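Local coordinates for kinesin-like protein (Caenorhabditis elegans, PDB 5X3E) that probably hydrolyses ATP to drive movement along microtubules, as a kinesin-6 family motor, at residues 302-307 with 322-327. Numbering follows the deposited sequence.
Sequences KLVMAP and SQIIVS. With SO4 (sulfate ion), chain C.
Leu-303 and Ser-327 hold one end of this strand pair with two backbone bonds: N of Leu-303 gives to O of Ser-327 at 2.9 Å, and N of Ser-327 returns to O of Leu-303. Two residues on, N of Met-305 meets O of Ile-325 at 2.7 Å, with N of Ile-325 bonding back to O of Met-305. Between them Val-304 and Val-326 form a non-hydrogen-bonded pair, their side chains side by side and pointing the same way, CG2 to CG2 4.1 Å. The side chains of Val-304 and Ile-324 meet at a slant, CG1 of Val-304 lying 3.9 Å from CG2 of Ile-324; a chi1 of 176° turns that CG1 away from the valine's own N and toward Ile-324. Phe-162 and Phe-170, from the small two-stranded hairpin, pack against this valine and isoleucine face. These are the antiparallel neighbours 296-307 and 325-333 of the central mixed sheet of the kinesin motor domain; strand 213-225 flanks 296-307 on its other edge. On the Leu-303, Met-305 face, OG of Ser-327 sits 3.7 Å from CB of Leu-303 and is hydrogen-bonded to O of Leu-108. Ile-325, though exposed, shares this face with Met-305, and both side chains touch Met-213. The grip slackens beyond the last bridge between the two segments: exposed Gln-323 lays CB 3.6 Å from CD of Pro-307, the two side chains crossing at about a right angle. At the opposite end Lys-302 runs fully extended away from 322-327; its NZ makes a salt bridge with Asp-261 and reaches O1 of a sulfate ion, probably from the crystallisation liquor, at 2.7 Å.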
ATOM      1  N   LYS A 302       9.500  -3.057  -0.491  1.00 45.19           N
ATOM      2  CA  LYS A 302      10.109  -4.328  -0.125  1.00 48.18           C
ATOM      3  C   LYS A 302      11.426  -4.089   0.594  1.00 44.55           C
ATOM      4  O   LYS A 302      12.307  -3.387   0.082  1.00 40.27           O
ATOM      5  CB  LYS A 302      10.344  -5.203  -1.355  1.00 37.63           C
ATOM      6  CG  LYS A 302       9.087  -5.526  -2.126  1.00 38.69           C
ATOM      7  CD  LYS A 302       9.408  -6.380  -3.336  1.00 40.31           C
ATOM      8  CE  LYS A 302       8.141  -6.722  -4.101  1.00 52.16           C
ATOM      9  NZ  LYS A 302       8.413  -7.615  -5.256  1.00 45.30           N
ATOM     10  N   LEU A 303      11.566  -4.694   1.765  1.00 38.82           N
ATOM     11  CA  LEU A 303      12.809  -4.663   2.520  1.00 45.34           C
ATOM     12  C   LEU A 303      13.504  -6.002   2.300  1.00 45.62           C
ATOM     13  O   LEU A 303      13.148  -7.009   2.917  1.00 46.34           O
ATOM     14  CB  LEU A 303      12.539  -4.395   3.997  1.00 35.27           C
ATOM     15  CG  LEU A 303      13.774  -4.290   4.889  1.00 33.80           C
ATOM     16  CD1 LEU A 303      14.646  -3.150   4.415  1.00 33.53           C
ATOM     17  CD2 LEU A 303      13.371  -4.100   6.344  1.00 34.72           C
ATOM     18  N   VAL A 304      14.482  -6.012   1.401  1.00 53.51           N
ATOM     19  CA  VAL A 304      15.231  -7.220   1.067  1.00 47.90           C
ATOM     20  C   VAL A 304      16.408  -7.328   2.034  1.00 47.80           C
ATOM     21  O   VAL A 304      17.321  -6.499   2.007  1.00 48.72           O
ATOM     22  CB  VAL A 304      15.715  -7.186  -0.385  1.00 38.52           C
ATOM     23  CG1 VAL A 304      16.575  -8.414  -0.691  1.00 40.10           C
ATOM     24  CG2 VAL A 304      14.525  -7.054  -1.336  1.00 38.87           C
ATOM     25  N   MET A 305      16.406  -8.369   2.861  1.00 37.66           N
ATOM     26  CA  MET A 305      17.402  -8.542   3.910  1.00 50.05           C
ATOM     27  C   MET A 305      18.191  -9.830   3.709  1.00 58.35           C
ATOM     28  O   MET A 305      17.700 -10.790   3.109  1.00 57.26           O
ATOM     29  CB  MET A 305      16.743  -8.546   5.299  1.00 40.92           C
ATOM     30  CG  MET A 305      16.265  -7.175   5.755  1.00 50.42           C
ATOM     31  SD  MET A 305      14.990  -7.214   7.030  1.00 51.71           S
ATOM     32  CE  MET A 305      15.787  -8.230   8.249  1.00 84.02           C
ATOM     33  N   ALA A 306      19.428  -9.837   4.200  1.00 47.37           N
ATOM     34  CA  ALA A 306      20.265 -11.031   4.202  1.00 53.15           C
ATOM     35  C   ALA A 306      21.244 -10.932   5.361  1.00 56.85           C
ATOM     36  O   ALA A 306      21.622  -9.822   5.756  1.00 41.34           O
ATOM     37  CB  ALA A 306      21.029 -11.209   2.881  1.00 40.98           C
ATOM     38  N   PRO A 307      21.663 -12.063   5.928  1.00 43.16           N
ATOM     39  CA  PRO A 307      22.594 -12.031   7.063  1.00 40.29           C
ATOM     40  C   PRO A 307      23.881 -11.294   6.725  1.00 54.68           C
ATOM     41  O   PRO A 307      24.493 -11.523   5.680  1.00 63.29           O
ATOM     42  CB  PRO A 307      22.857 -13.516   7.340  1.00 41.67           C
ATOM     43  CG  PRO A 307      21.647 -14.209   6.835  1.00 43.75           C
ATOM     44  CD  PRO A 307      21.168 -13.421   5.652  1.00 53.48           C
ATOM     45  N   SER A 322      19.915 -18.006  -0.616  1.00 56.89           N
ATOM     46  CA  SER A 322      18.809 -18.687   0.050  1.00 53.24           C
ATOM     47  C   SER A 322      18.572 -18.140   1.450  1.00 54.66           C
ATOM     48  O   SER A 322      17.515 -18.388   2.038  1.00 56.72           O
ATOM     49  CB  SER A 322      19.074 -20.191   0.113  1.00 55.57           C
ATOM     50  OG  SER A 322      20.098 -20.489   1.048  1.00 68.07           O
ATOM     51  N   GLN A 323      19.535 -17.407   1.995  1.00 60.59           N
ATOM     52  CA  GLN A 323      19.379 -16.771   3.291  1.00 58.08           C
ATOM     53  C   GLN A 323      18.571 -15.485   3.232  1.00 45.05           C
ATOM     54  O   GLN A 323      18.263 -14.923   4.287  1.00 45.62           O
ATOM     55  CB  GLN A 323      20.758 -16.483   3.882  1.00 61.10           C
ATOM     56  CG  GLN A 323      21.557 -17.738   4.165  1.00 64.59           C
ATOM     57  CD  GLN A 323      20.898 -18.595   5.222  1.00 72.06           C
ATOM     58  OE1 GLN A 323      20.276 -19.609   4.916  1.00 73.66           O
ATOM     59  NE2 GLN A 323      21.030 -18.185   6.480  1.00 87.29           N
ATOM     60  N   ILE A 324      18.203 -15.024   2.035  1.00 45.12           N
ATOM     61  CA  ILE A 324      17.502 -13.752   1.883  1.00 43.43           C
ATOM     62  C   ILE A 324      16.111 -13.832   2.502  1.00 50.93           C
ATOM     63  O   ILE A 324      15.371 -14.801   2.291  1.00 63.44           O
ATOM     64  CB  ILE A 324      17.422 -13.365   0.398  1.00 44.01           C
ATOM     65  CG1 ILE A 324      18.802 -12.956  -0.124  1.00 51.63           C
ATOM     66  CG2 ILE A 324      16.392 -12.261   0.175  1.00 44.91           C
ATOM     67  CD1 ILE A 324      18.795 -12.494  -1.572  1.00 49.49           C
ATOM     68  N   ILE A 325      15.748 -12.803   3.267  1.00 59.72           N
ATOM     69  CA  ILE A 325      14.401 -12.624   3.794  1.00 55.14           C
ATOM     70  C   ILE A 325      13.849 -11.319   3.235  1.00 47.08           C
ATOM     71  O   ILE A 325      14.545 -10.298   3.235  1.00 52.15           O
ATOM     72  CB  ILE A 325      14.386 -12.607   5.334  1.00 51.61           C
ATOM     73  CG1 ILE A 325      14.782 -13.977   5.883  1.00 57.78           C
ATOM     74  CG2 ILE A 325      13.016 -12.194   5.850  1.00 41.21           C
ATOM     75  CD1 ILE A 325      15.005 -13.992   7.380  1.00 72.47           C
ATOM     76  N   VAL A 326      12.612 -11.354   2.743  1.00 52.20           N
ATOM     77  CA  VAL A 326      11.960 -10.193   2.143  1.00 45.86           C
ATOM     78  C   VAL A 326      10.655  -9.939   2.883  1.00 45.70           C
ATOM     79  O   VAL A 326       9.829 -10.848   3.018  1.00 60.00           O
ATOM     80  CB  VAL A 326      11.700 -10.398   0.636  1.00 44.18           C
ATOM     81  CG1 VAL A 326      10.946  -9.215   0.051  1.00 40.79           C
ATOM     82  CG2 VAL A 326      13.011 -10.626  -0.116  1.00 42.70           C
ATOM     83  N   SER A 327      10.471  -8.712   3.360  1.00 44.38           N
ATOM     84  CA  SER A 327       9.209  -8.291   3.947  1.00 49.82           C
ATOM     85  C   SER A 327       8.633  -7.139   3.133  1.00 51.80           C
ATOM     86  O   SER A 327       9.363  -6.407   2.458  1.00 57.10           O
ATOM     87  CB  SER A 327       9.378  -7.887   5.421  1.00 42.34           C
ATOM     88  OG  SER A 327      10.300  -6.823   5.560  1.00 57.91           O
TER
HETATM   89  S   SO4 C 501       5.188  -7.361  -7.259  1.00 54.03           S
HETATM   90  O1  SO4 C 501       6.057  -8.185  -6.418  1.00 72.43           O
HETATM   91  O2  SO4 C 501       4.546  -6.330  -6.447  1.00 86.74           O
HETATM   92  O3  SO4 C 501       4.156  -8.196  -7.858  1.00 87.81           O
HETATM   93  O4  SO4 C 501       5.968  -6.740  -8.320  1.00 47.79           O